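Local atomic coordinates of L-ornithine 5-monooxygenase (Pseudomonas aeruginosa, PDB entry 3S5W), a protein that catalyses the FAD- and NADPH-dependent N5-hydroxylation of L-ornithine, the first step toward the hydroxamate groups of the siderophore pyoverdin. Residues 62-67 with 148-153; 31-36 with 183-188; 163-168 with 410-415. All blocks are in the same frame, centred on the assembly; numbering follows the deposited sequence.

Interaction 1 (62-67 with 148-153); sequences LFLDKQ and EEVLRI. With FAD (flavin-adenine dinucleotide), chain C.
L64 and V150 meet at the well-packed heart of this contact, where the second strand of the Rossmann-type FAD-binding domain meets strand 148-158. The two strands run nearly at right angles, 96° apart, and so touch at a corner. L64 reaches across it with CD1, which lies 3.6 Å from V150 CG2, the side chains crossing at about a right angle. CD1 also lies beside the carboxylate of E148. That buried group is taken care of by neighbours: OE1 forms a salt bridge with R179 and a hydrogen bond with S169. One backbone bond closes the corner, E148 N to D65 O at 3.0 Å, with the donor well above the carbonyl plane.

The side of K66 and E149 is looser and faces solvent. These two brush through their CB atoms, and their charged ends stay apart. With chi1 at 69°, K66 CG sits between the backbone N and carbonyl carbon; the extended chain beyond it passes over one face of the FAD adenine, CD lying 3.9 Å from C5A.

Both segments also serve the cofactor. D65, a buried acidic residue where such a fold commonly places one, accepts the two ribose hydroxyls, one on each carboxylate oxygen. Its rotation is set by further bonds: OD1 takes the N-H of Q67 through its anti lone pair, an Asx turn, while OD2 accepts from F38 N. Q67 NE2 adds a third grip on the ribose, donating to O3B.

V150 makes its hydrogen bonds to the adenine edge through its backbone: its N donates to N1A at 2.8 Å, and its O accepts from N6A at 3.1 Å.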
loop_
_atom_site.group_PDB
_atom_site.type_symbol
_atom_site.label_atom_id
_atom_site.label_comp_id
_atom_site.label_asym_id
_atom_site.label_seq_id
_atom_site.Cartn_x
_atom_site.Cartn_y
_atom_site.Cartn_z
ATOM N N LEU A 62 -17.351 7.496 11.157
ATOM C CA LEU A 62 -15.991 7.795 11.626
ATOM C C LEU A 62 -14.940 6.942 10.915
ATOM O O LEU A 62 -15.142 5.743 10.701
ATOM C CB LEU A 62 -15.829 7.544 13.128
ATOM C CG LEU A 62 -16.535 8.432 14.157
ATOM C CD1 LEU A 62 -16.172 7.911 15.550
ATOM C CD2 LEU A 62 -16.115 9.868 14.016
ATOM N N PHE A 63 -13.803 7.556 10.600
ATOM C CA PHE A 63 -12.659 6.792 10.104
ATOM C C PHE A 63 -11.503 7.012 11.025
ATOM O O PHE A 63 -11.113 8.148 11.233
ATOM C CB PHE A 63 -12.294 7.231 8.680
ATOM C CG PHE A 63 -13.388 7.003 7.696
ATOM C CD1 PHE A 63 -13.555 5.743 7.090
ATOM C CD2 PHE A 63 -14.277 8.034 7.383
ATOM C CE1 PHE A 63 -14.594 5.532 6.199
ATOM C CE2 PHE A 63 -15.292 7.827 6.472
ATOM C CZ PHE A 63 -15.461 6.582 5.886
ATOM N N LEU A 64 -10.963 5.934 11.581
ATOM C CA LEU A 64 -9.869 6.008 12.547
ATOM C C LEU A 64 -8.537 5.675 11.900
ATOM O O LEU A 64 -8.437 4.667 11.190
ATOM C CB LEU A 64 -10.111 5.034 13.719
ATOM C CG LEU A 64 -11.483 4.995 14.421
ATOM C CD1 LEU A 64 -11.402 4.128 15.692
ATOM C CD2 LEU A 64 -12.067 6.357 14.727
ATOM N N ASP A 65 -7.531 6.513 12.107
ATOM C CA ASP A 65 -6.220 6.218 11.576
ATOM C C ASP A 65 -5.179 6.349 12.653
ATOM O O ASP A 65 -5.137 7.346 13.370
ATOM C CB ASP A 65 -5.865 7.117 10.373
ATOM C CG ASP A 65 -4.751 6.519 9.505
ATOM O OD1 ASP A 65 -3.567 6.528 9.929
ATOM O OD2 ASP A 65 -5.057 6.016 8.399
ATOM N N LYS A 66 -4.322 5.351 12.722
ATOM C CA LYS A 66 -3.262 5.309 13.715
ATOM C C LYS A 66 -2.217 6.412 13.568
ATOM O O LYS A 66 -1.531 6.722 14.534
ATOM C CB LYS A 66 -2.623 3.922 13.806
ATOM C CG LYS A 66 -1.797 3.496 12.605
ATOM C CD LYS A 66 -1.237 2.077 12.807
ATOM C CE LYS A 66 -0.309 1.699 11.658
ATOM N NZ LYS A 66 0.284 0.345 11.885
ATOM N N GLN A 67 -2.073 6.993 12.371
ATOM C CA GLN A 67 -1.069 8.066 12.200
ATOM C C GLN A 67 -1.550 9.332 12.893
ATOM O O GLN A 67 -2.719 9.716 12.734
ATOM C CB GLN A 67 -0.811 8.378 10.724
ATOM C CG GLN A 67 -0.298 7.188 9.910
ATOM C CD GLN A 67 0.073 7.635 8.495
ATOM O OE1 GLN A 67 0.899 8.531 8.321
ATOM N NE2 GLN A 67 -0.574 7.063 7.503
ATOM N N GLU A 148 -5.327 7.163 16.380
ATOM C CA GLU A 148 -6.103 6.098 17.000
ATOM C C GLU A 148 -5.871 4.797 16.259
ATOM O O GLU A 148 -6.244 4.677 15.077
ATOM C CB GLU A 148 -7.592 6.425 16.959
ATOM C CG GLU A 148 -8.017 7.598 17.854
ATOM C CD GLU A 148 -9.476 7.512 18.269
ATOM O OE1 GLU A 148 -9.990 6.382 18.409
ATOM O OE2 GLU A 148 -10.115 8.569 18.446
ATOM N N GLU A 149 -5.256 3.841 16.950
ATOM C CA GLU A 149 -5.042 2.502 16.414
ATOM C C GLU A 149 -6.176 1.589 16.862
ATOM O O GLU A 149 -6.399 1.443 18.081
ATOM C CB GLU A 149 -3.692 1.953 16.878
ATOM C CG GLU A 149 -3.404 0.533 16.385
ATOM C CD GLU A 149 -2.078 -0.027 16.848
ATOM O OE1 GLU A 149 -1.381 0.613 17.662
ATOM O OE2 GLU A 149 -1.732 -1.140 16.406
ATOM N N VAL A 150 -6.886 0.994 15.897
ATOM C CA VAL A 150 -7.920 0.021 16.208
ATOM C C VAL A 150 -7.222 -1.279 16.610
ATOM O O VAL A 150 -6.327 -1.781 15.893
ATOM C CB VAL A 150 -8.942 -0.197 15.059
ATOM C CG1 VAL A 150 -9.886 -1.332 15.379
ATOM C CG2 VAL A 150 -9.750 1.054 14.816
ATOM N N LEU A 151 -7.584 -1.794 17.785
ATOM C CA LEU A 151 -6.944 -3.022 18.270
ATOM C C LEU A 151 -7.747 -4.292 17.962
ATOM O O LEU A 151 -7.177 -5.331 17.656
ATOM C CB LEU A 151 -6.650 -2.921 19.780
ATOM C CG LEU A 151 -5.883 -1.693 20.302
ATOM C CD1 LEU A 151 -5.900 -1.635 21.838
ATOM C CD2 LEU A 151 -4.445 -1.670 19.811
ATOM N N ARG A 152 -9.066 -4.214 18.069
ATOM C CA ARG A 152 -9.938 -5.380 17.842
ATOM C C ARG A 152 -11.392 -4.970 17.685
ATOM O O ARG A 152 -11.800 -3.898 18.123
ATOM C CB ARG A 152 -9.818 -6.419 18.983
ATOM C CG ARG A 152 -10.337 -5.934 20.322
ATOM C CD ARG A 152 -10.131 -6.978 21.463
ATOM N NE ARG A 152 -10.367 -6.331 22.758
ATOM C CZ ARG A 152 -9.451 -5.646 23.432
ATOM N NH1 ARG A 152 -8.217 -5.537 22.964
ATOM N NH2 ARG A 152 -9.768 -5.075 24.579
ATOM N N ILE A 153 -12.171 -5.853 17.077
ATOM C CA ILE A 153 -13.584 -5.636 16.865
ATOM C C ILE A 153 -14.284 -6.780 17.559
ATOM O O ILE A 153 -13.924 -7.933 17.331
ATOM C CB ILE A 153 -13.946 -5.676 15.364
ATOM C CG1 ILE A 153 -12.998 -4.775 14.555
ATOM C CG2 ILE A 153 -15.423 -5.295 15.145
ATOM C CD1 ILE A 153 -13.059 -3.303 14.926
HETATM P PA FAD C . -3.121 2.566 2.914
HETATM O O1A FAD C . -2.010 1.642 3.242
HETATM O O2A FAD C . -2.743 3.760 2.021
HETATM O O5B FAD C . -3.762 3.161 4.284
HETATM C C5B FAD C . -4.005 2.293 5.365
HETATM C C4B FAD C . -4.177 3.213 6.562
HETATM O O4B FAD C . -4.555 2.415 7.651
HETATM C C3B FAD C . -2.851 3.865 6.939
HETATM O O3B FAD C . -2.982 5.272 6.910
HETATM C C2B FAD C . -2.552 3.341 8.350
HETATM O O2B FAD C . -2.073 4.362 9.217
HETATM C C1B FAD C . -3.908 2.906 8.816
HETATM N N9A FAD C . -3.930 1.783 9.747
HETATM C C8A FAD C . -3.324 0.538 9.611
HETATM N N7A FAD C . -3.688 -0.216 10.691
HETATM C C5A FAD C . -4.521 0.528 11.468
HETATM C C6A FAD C . -5.177 0.256 12.668
HETATM N N6A FAD C . -5.241 -1.000 13.140
HETATM N N1A FAD C . -5.967 1.257 13.229
HETATM C C2A FAD C . -6.134 2.490 12.633
HETATM N N3A FAD C . -5.483 2.764 11.435
HETATM C C4A FAD C . -4.690 1.789 10.875
HETATM N N1 FAD C . -0.692 2.505 -5.802
HETATM C C2 FAD C . -0.894 3.154 -7.013
HETATM O O2 FAD C . -1.937 3.002 -7.627
HETATM N N3 FAD C . 0.079 3.976 -7.542
HETATM C C4 FAD C . 1.265 4.191 -6.885
HETATM O O4 FAD C . 2.093 4.977 -7.377
HETATM C C4X FAD C . 1.486 3.525 -5.664
HETATM N N5 FAD C . 2.682 3.704 -4.984
HETATM C C5X FAD C . 2.902 3.038 -3.790
HETATM C C6 FAD C . 4.117 3.228 -3.114
HETATM C C7 FAD C . 4.368 2.574 -1.915
HETATM C C7M FAD C . 5.700 2.819 -1.250
HETATM C C8 FAD C . 3.412 1.705 -1.402
HETATM C C8M FAD C . 3.614 0.968 -0.110
HETATM C C9 FAD C . 2.204 1.510 -2.063
HETATM C C9A FAD C . 1.922 2.187 -3.257
HETATM N N10 FAD C . 0.713 2.002 -3.939
HETATM C C10 FAD C . 0.512 2.659 -5.148
HETATM C "C1'" FAD C . -0.345 1.061 -3.452
HETATM C "C2'" FAD C . -1.122 1.559 -2.215
HETATM O "O2'" FAD C . -1.549 0.351 -1.575
HETATM C "C3'" FAD C . -2.325 2.378 -2.657
HETATM O "O3'" FAD C . -1.938 3.510 -3.461
HETATM C "C4'" FAD C . -3.115 2.935 -1.446
HETATM O "O4'" FAD C . -2.209 3.552 -0.539
HETATM C "C5'" FAD C . -4.031 1.901 -0.741
HETATM O "O5'" FAD C . -4.927 2.630 0.077
HETATM P P FAD C . -5.560 2.035 1.443
HETATM O O1P FAD C . -6.306 3.189 2.066
HETATM O O2P FAD C . -6.340 0.806 1.064
HETATM O O3P FAD C . -4.278 1.646 2.309
#

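Interaction 2 (31-36 with 183-188). With FAD (flavin-adenine dinucleotide), chain C.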
loop_
_atom_site.group_PDB
_atom_site.type_symbol
_atom_site.label_atom_id
_atom_site.label_comp_id
_atom_site.label_asym_id
_atom_site.label_seq_id
_atom_site.Cartn_x
_atom_site.Cartn_y
_atom_site.Cartn_z
ATOM N N HIS A 31 -22.815 4.548 15.915
ATOM C CA HIS A 31 -22.435 5.017 14.572
ATOM C C HIS A 31 -23.023 4.123 13.509
ATOM O O HIS A 31 -23.323 2.955 13.762
ATOM C CB HIS A 31 -20.908 5.123 14.447
ATOM C CG HIS A 31 -20.292 6.021 15.479
ATOM N ND1 HIS A 31 -20.287 7.394 15.360
ATOM C CD2 HIS A 31 -19.708 5.743 16.670
ATOM C CE1 HIS A 31 -19.712 7.924 16.426
ATOM N NE2 HIS A 31 -19.341 6.943 17.232
ATOM N N ASP A 32 -23.208 4.682 12.315
ATOM C CA ASP A 32 -23.636 3.900 11.164
ATOM C C ASP A 32 -22.460 3.114 10.567
ATOM O O ASP A 32 -22.620 1.957 10.180
ATOM C CB ASP A 32 -24.294 4.806 10.105
ATOM C CG ASP A 32 -25.669 5.316 10.547
ATOM O OD1 ASP A 32 -26.516 4.471 10.909
ATOM O OD2 ASP A 32 -25.906 6.544 10.515
ATOM N N LEU A 33 -21.290 3.759 10.511
ATOM C CA LEU A 33 -20.086 3.149 9.951
ATOM C C LEU A 33 -18.870 3.610 10.700
ATOM O O LEU A 33 -18.694 4.810 10.959
ATOM C CB LEU A 33 -19.915 3.527 8.457
ATOM C CG LEU A 33 -18.707 2.904 7.720
ATOM C CD1 LEU A 33 -18.914 1.385 7.438
ATOM C CD2 LEU A 33 -18.401 3.701 6.432
ATOM N N ILE A 34 -18.009 2.664 11.027
ATOM C CA ILE A 34 -16.663 3.007 11.434
ATOM C C ILE A 34 -15.688 2.341 10.457
ATOM O O ILE A 34 -15.889 1.201 10.075
ATOM C CB ILE A 34 -16.358 2.598 12.906
ATOM C CG1 ILE A 34 -17.329 3.310 13.854
ATOM C CG2 ILE A 34 -14.883 2.927 13.294
ATOM C CD1 ILE A 34 -17.081 2.972 15.341
ATOM N N GLY A 35 -14.644 3.085 10.081
ATOM C CA GLY A 35 -13.597 2.566 9.219
ATOM C C GLY A 35 -12.281 2.437 9.940
ATOM O O GLY A 35 -11.907 3.303 10.725
ATOM N N VAL A 36 -11.590 1.334 9.678
ATOM C CA VAL A 36 -10.239 1.151 10.141
ATOM C C VAL A 36 -9.327 1.683 9.025
ATOM O O VAL A 36 -9.272 1.080 7.923
ATOM C CB VAL A 36 -9.931 -0.327 10.390
ATOM C CG1 VAL A 36 -8.523 -0.480 10.954
ATOM C CG2 VAL A 36 -10.978 -0.947 11.313
ATOM N N ALA A 183 -21.987 -0.982 11.256
ATOM C CA ALA A 183 -21.228 -1.475 10.100
ATOM C C ALA A 183 -19.758 -1.050 10.216
ATOM O O ALA A 183 -19.438 -0.038 10.866
ATOM C CB ALA A 183 -21.836 -0.935 8.798
ATOM N N LEU A 184 -18.888 -1.829 9.583
ATOM C CA LEU A 184 -17.451 -1.652 9.657
ATOM C C LEU A 184 -16.832 -1.743 8.268
ATOM O O LEU A 184 -17.216 -2.601 7.473
ATOM C CB LEU A 184 -16.832 -2.756 10.514
ATOM C CG LEU A 184 -15.337 -2.717 10.856
ATOM C CD1 LEU A 184 -14.953 -1.589 11.828
ATOM C CD2 LEU A 184 -14.936 -4.063 11.435
ATOM N N VAL A 185 -15.849 -0.880 8.003
ATOM C CA VAL A 185 -15.049 -1.044 6.771
ATOM C C VAL A 185 -13.563 -1.142 7.158
ATOM O O VAL A 185 -13.037 -0.281 7.834
ATOM C CB VAL A 185 -15.395 0.015 5.678
ATOM C CG1 VAL A 185 -15.130 1.435 6.169
ATOM C CG2 VAL A 185 -14.609 -0.253 4.367
ATOM N N VAL A 186 -12.928 -2.243 6.781
ATOM C CA VAL A 186 -11.552 -2.531 7.186
ATOM C C VAL A 186 -10.593 -2.239 6.016
ATOM O O VAL A 186 -10.564 -2.999 5.056
ATOM C CB VAL A 186 -11.398 -4.004 7.645
ATOM C CG1 VAL A 186 -9.976 -4.286 8.045
ATOM C CG2 VAL A 186 -12.319 -4.286 8.871
ATOM N N SER A 187 -9.828 -1.156 6.121
ATOM C CA SER A 187 -8.896 -0.720 5.041
ATOM C C SER A 187 -7.518 -0.332 5.576
ATOM O O SER A 187 -7.096 0.821 5.438
ATOM C CB SER A 187 -9.516 0.466 4.305
ATOM O OG SER A 187 -10.848 0.171 3.930
ATOM N N PRO A 188 -6.821 -1.275 6.246
ATOM C CA PRO A 188 -5.599 -0.914 6.962
ATOM C C PRO A 188 -4.301 -0.999 6.144
ATOM O O PRO A 188 -3.223 -0.753 6.681
ATOM C CB PRO A 188 -5.556 -1.941 8.110
ATOM C CG PRO A 188 -6.111 -3.194 7.444
ATOM C CD PRO A 188 -7.213 -2.679 6.514
HETATM P PA FAD C . -3.121 2.566 2.914
HETATM O O1A FAD C . -2.010 1.642 3.242
HETATM O O2A FAD C . -2.743 3.760 2.021
HETATM O O5B FAD C . -3.762 3.161 4.284
HETATM C C5B FAD C . -4.005 2.293 5.365
HETATM C C4B FAD C . -4.177 3.213 6.562
HETATM O O4B FAD C . -4.555 2.415 7.651
HETATM C C3B FAD C . -2.851 3.865 6.939
HETATM O O3B FAD C . -2.982 5.272 6.910
HETATM C C2B FAD C . -2.552 3.341 8.350
HETATM O O2B FAD C . -2.073 4.362 9.217
HETATM C C1B FAD C . -3.908 2.906 8.816
HETATM N N9A FAD C . -3.930 1.783 9.747
HETATM C C8A FAD C . -3.324 0.538 9.611
HETATM N N7A FAD C . -3.688 -0.216 10.691
HETATM C C5A FAD C . -4.521 0.528 11.468
HETATM C C6A FAD C . -5.177 0.256 12.668
HETATM N N6A FAD C . -5.241 -1.000 13.140
HETATM N N1A FAD C . -5.967 1.257 13.229
HETATM C C2A FAD C . -6.134 2.490 12.633
HETATM N N3A FAD C . -5.483 2.764 11.435
HETATM C C4A FAD C . -4.690 1.789 10.875
HETATM N N1 FAD C . -0.692 2.505 -5.802
HETATM C C2 FAD C . -0.894 3.154 -7.013
HETATM O O2 FAD C . -1.937 3.002 -7.627
HETATM N N3 FAD C . 0.079 3.976 -7.542
HETATM C C4 FAD C . 1.265 4.191 -6.885
HETATM O O4 FAD C . 2.093 4.977 -7.377
HETATM C C4X FAD C . 1.486 3.525 -5.664
HETATM N N5 FAD C . 2.682 3.704 -4.984
HETATM C C5X FAD C . 2.902 3.038 -3.790
HETATM C C6 FAD C . 4.117 3.228 -3.114
HETATM C C7 FAD C . 4.368 2.574 -1.915
HETATM C C7M FAD C . 5.700 2.819 -1.250
HETATM C C8 FAD C . 3.412 1.705 -1.402
HETATM C C8M FAD C . 3.614 0.968 -0.110
HETATM C C9 FAD C . 2.204 1.510 -2.063
HETATM C C9A FAD C . 1.922 2.187 -3.257
HETATM N N10 FAD C . 0.713 2.002 -3.939
HETATM C C10 FAD C . 0.512 2.659 -5.148
HETATM C "C1'" FAD C . -0.345 1.061 -3.452
HETATM C "C2'" FAD C . -1.122 1.559 -2.215
HETATM O "O2'" FAD C . -1.549 0.351 -1.575
HETATM C "C3'" FAD C . -2.325 2.378 -2.657
HETATM O "O3'" FAD C . -1.938 3.510 -3.461
HETATM C "C4'" FAD C . -3.115 2.935 -1.446
HETATM O "O4'" FAD C . -2.209 3.552 -0.539
HETATM C "C5'" FAD C . -4.031 1.901 -0.741
HETATM O "O5'" FAD C . -4.927 2.630 0.077
HETATM P P FAD C . -5.560 2.035 1.443
HETATM O O1P FAD C . -6.306 3.189 2.066
HETATM O O2P FAD C . -6.340 0.806 1.064
HETATM O O3P FAD C . -4.278 1.646 2.309
#
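V36 packs its CG2 methyl against L184 CD1 at 4.1 Å and V186 CG2 at 4.3 Å, making the apolar centre on one face of two neighbouring parallel strands. On the other face, L33 CD2 lies 4.0 Å from V185 CG1. That valine's chi1 of 61° turns CG1 over the bare backbone of G35, 3.6 Å from its CA, so the strands pack closely where the glycine has no side chain. L443 of helix 432-447 and L45 and L49 of helix 40-56 cover this second face.

Between the faces, the strands exchange backbone bonds in parallel register: I34 N to A183 O, V185 N to I34 O, V36 N to V185 O at 2.8 Å, and S187 N to V36 O. The last carries the pairing beyond the strand into the loop that follows. Farther out are the polar ends. D32 holds E60 N and pairs with R182 at one end, and at the other S187 OG bonds to N42.

The cofactor lies beyond that second end. V36 CG1, 3.8 Å from C6A, and P188 CB, 3.6 Å from N7A, both rest on the same face of the FAD adenine, while P188 O lies 3.2 Å from C8A. With backbone groups of both strands engaged in the sheet, this side probably holds the adenine mainly by shape and apolar contact.

Interaction 3 (163-168 with 410-415)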
loop_
_atom_site.group_PDB
_atom_site.type_symbol
_atom_site.label_atom_id
_atom_site.label_comp_id
_atom_site.label_asym_id
_atom_site.label_seq_id
_atom_site.Cartn_x
_atom_site.Cartn_y
_atom_site.Cartn_z
ATOM N N GLU A 163 -26.034 -7.450 16.742
ATOM C CA GLU A 163 -26.771 -6.267 16.296
ATOM C C GLU A 163 -25.873 -5.055 16.092
ATOM O O GLU A 163 -26.283 -4.069 15.499
ATOM C CB GLU A 163 -27.871 -5.884 17.302
ATOM C CG GLU A 163 -28.901 -6.981 17.625
ATOM C CD GLU A 163 -29.822 -7.341 16.461
ATOM O OE1 GLU A 163 -29.788 -6.666 15.406
ATOM O OE2 GLU A 163 -30.586 -8.319 16.611
ATOM N N ALA A 164 -24.667 -5.113 16.640
ATOM C CA ALA A 164 -23.718 -4.013 16.532
ATOM C C ALA A 164 -22.312 -4.525 16.821
ATOM O O ALA A 164 -22.127 -5.668 17.252
ATOM C CB ALA A 164 -24.108 -2.852 17.464
ATOM N N LEU A 165 -21.317 -3.691 16.551
ATOM C CA LEU A 165 -19.945 -4.079 16.760
ATOM C C LEU A 165 -19.306 -3.101 17.701
ATOM O O LEU A 165 -19.603 -1.916 17.658
ATOM C CB LEU A 165 -19.178 -4.132 15.414
ATOM C CG LEU A 165 -19.597 -5.200 14.400
ATOM C CD1 LEU A 165 -18.994 -4.866 13.037
ATOM C CD2 LEU A 165 -19.203 -6.621 14.852
ATOM N N ARG A 166 -18.445 -3.622 18.564
ATOM C CA ARG A 166 -17.667 -2.798 19.471
ATOM C C ARG A 166 -16.299 -2.616 18.835
ATOM O O ARG A 166 -15.624 -3.606 18.542
ATOM C CB ARG A 166 -17.494 -3.494 20.835
ATOM C CG ARG A 166 -18.744 -3.535 21.694
ATOM C CD ARG A 166 -18.669 -4.666 22.782
ATOM N NE ARG A 166 -17.419 -4.629 23.548
ATOM C CZ ARG A 166 -17.189 -3.831 24.589
ATOM N NH1 ARG A 166 -18.133 -3.005 25.011
ATOM N NH2 ARG A 166 -16.014 -3.859 25.215
ATOM N N VAL A 167 -15.904 -1.365 18.613
ATOM C CA VAL A 167 -14.596 -1.073 18.047
ATOM C C VAL A 167 -13.708 -0.550 19.165
ATOM O O VAL A 167 -14.005 0.490 19.756
ATOM C CB VAL A 167 -14.699 -0.038 16.869
ATOM C CG1 VAL A 167 -13.307 0.258 16.273
ATOM C CG2 VAL A 167 -15.698 -0.510 15.793
ATOM N N ILE A 168 -12.627 -1.268 19.448
ATOM C CA ILE A 168 -11.719 -0.921 20.522
ATOM C C ILE A 168 -10.457 -0.282 19.937
ATOM O O ILE A 168 -9.752 -0.905 19.154
ATOM C CB ILE A 168 -11.298 -2.186 21.375
ATOM C CG1 ILE A 168 -12.473 -2.784 22.170
ATOM C CG2 ILE A 168 -10.229 -1.793 22.387
ATOM C CD1 ILE A 168 -13.542 -3.450 21.393
ATOM N N VAL A 410 -24.855 -7.362 11.225
ATOM C CA VAL A 410 -24.054 -6.193 10.864
ATOM C C VAL A 410 -23.329 -6.480 9.550
ATOM O O VAL A 410 -23.094 -7.643 9.207
ATOM C CB VAL A 410 -23.024 -5.837 11.955
ATOM C CG1 VAL A 410 -23.725 -5.385 13.221
ATOM C CG2 VAL A 410 -22.113 -7.010 12.239
ATOM N N ALA A 411 -22.978 -5.414 8.836
ATOM C CA ALA A 411 -22.239 -5.524 7.571
ATOM C C ALA A 411 -20.779 -5.164 7.836
ATOM O O ALA A 411 -20.499 -4.138 8.465
ATOM C CB ALA A 411 -22.860 -4.598 6.517
ATOM N N ILE A 412 -19.863 -6.026 7.391
ATOM C CA ILE A 412 -18.425 -5.768 7.468
ATOM C C ILE A 412 -17.833 -5.790 6.044
ATOM O O ILE A 412 -17.999 -6.766 5.317
ATOM C CB ILE A 412 -17.710 -6.819 8.330
ATOM C CG1 ILE A 412 -18.391 -6.903 9.730
ATOM C CG2 ILE A 412 -16.196 -6.506 8.422
ATOM C CD1 ILE A 412 -18.074 -8.147 10.486
ATOM N N TYR A 413 -17.171 -4.702 5.669
ATOM C CA TYR A 413 -16.535 -4.599 4.344
ATOM C C TYR A 413 -15.019 -4.541 4.534
ATOM O O TYR A 413 -14.532 -4.115 5.585
ATOM C CB TYR A 413 -17.029 -3.336 3.635
ATOM C CG TYR A 413 -18.516 -3.292 3.391
ATOM C CD1 TYR A 413 -19.400 -2.830 4.375
ATOM C CD2 TYR A 413 -19.051 -3.685 2.168
ATOM C CE1 TYR A 413 -20.785 -2.778 4.142
ATOM C CE2 TYR A 413 -20.429 -3.621 1.928
ATOM C CZ TYR A 413 -21.290 -3.167 2.934
ATOM O OH TYR A 413 -22.656 -3.116 2.705
ATOM N N ALA A 414 -14.265 -4.976 3.520
ATOM C CA ALA A 414 -12.814 -4.873 3.557
ATOM C C ALA A 414 -12.312 -4.359 2.208
ATOM O O ALA A 414 -12.836 -4.752 1.196
ATOM C CB ALA A 414 -12.195 -6.215 3.885
ATOM N N GLN A 415 -11.291 -3.497 2.225
ATOM C CA GLN A 415 -10.754 -2.924 0.993
ATOM C C GLN A 415 -9.285 -3.271 0.912
ATOM O O GLN A 415 -8.541 -3.021 1.867
ATOM C CB GLN A 415 -10.928 -1.399 0.994
ATOM C CG GLN A 415 -12.375 -0.957 0.977
ATOM C CD GLN A 415 -12.520 0.460 0.470
ATOM O OE1 GLN A 415 -12.274 0.726 -0.708
ATOM N NE2 GLN A 415 -12.908 1.387 1.357
#
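V410 presses both its methyls on strand 161-171, just before its own strand begins. CG2 lies 3.8 Å from L165 CG and also touches both delta carbons, so the methyl sits against the leucine's fork. CG1 goes to the backbone instead, 3.6 Å from A164 N, and meets the E163 carbonyl carbon as well. One rotation serves both targets: chi1 of -66° sets CG1 anti to the carbonyl carbon and leaves CG2 between the backbone N and C. I412 completes the first shell, its CG1 3.9 Å from L165 CD1, the two chains meeting at about a right angle. No hydrogen bond joins the segments; they meet through van der Waals contacts alone.

What holds the partners in place lies one layer out. L165 and I412 both lean on L184, whose strand 183-186 runs alongside 411-414, while I153 and L387 also pack on the leucine. Backbone bonds to M156 and E154 on strand 148-158, and to T181 and R179 on strand 176-181, hold segment 163-168 in place. Farther along the other segment, Y413 OH bonds to S442 and Q415 OE1 to R435, tying it to helix 432-447.

The arrangement is that of an antiparallel three-stranded meander, 148-158, 161-171 and 176-181, meeting the parallel strands of a Rossmann-like FAD domain, as in flavoproteins with two dinucleotide-binding domains.

From the N terminus, strand 30-36 comes first, and interaction 2 brings it together with strand 183-186, enclosing 146 residues. Interaction 1 falls wholly inside that loop, joining strand 61-65 to strand 148-158. Interaction 3 opens after interaction 1 has closed but before interaction 2 does, and ends at 410-415, so it crosses interaction 2. The three share one sheet: L62 and L64 bond to G35, L151 and R152 to I168, and V186 and L184 to Y413. Together they tie the parallel core to the antiparallel meander and to the returning C-terminal part, with interactions 1 and 2 both touching the FAD.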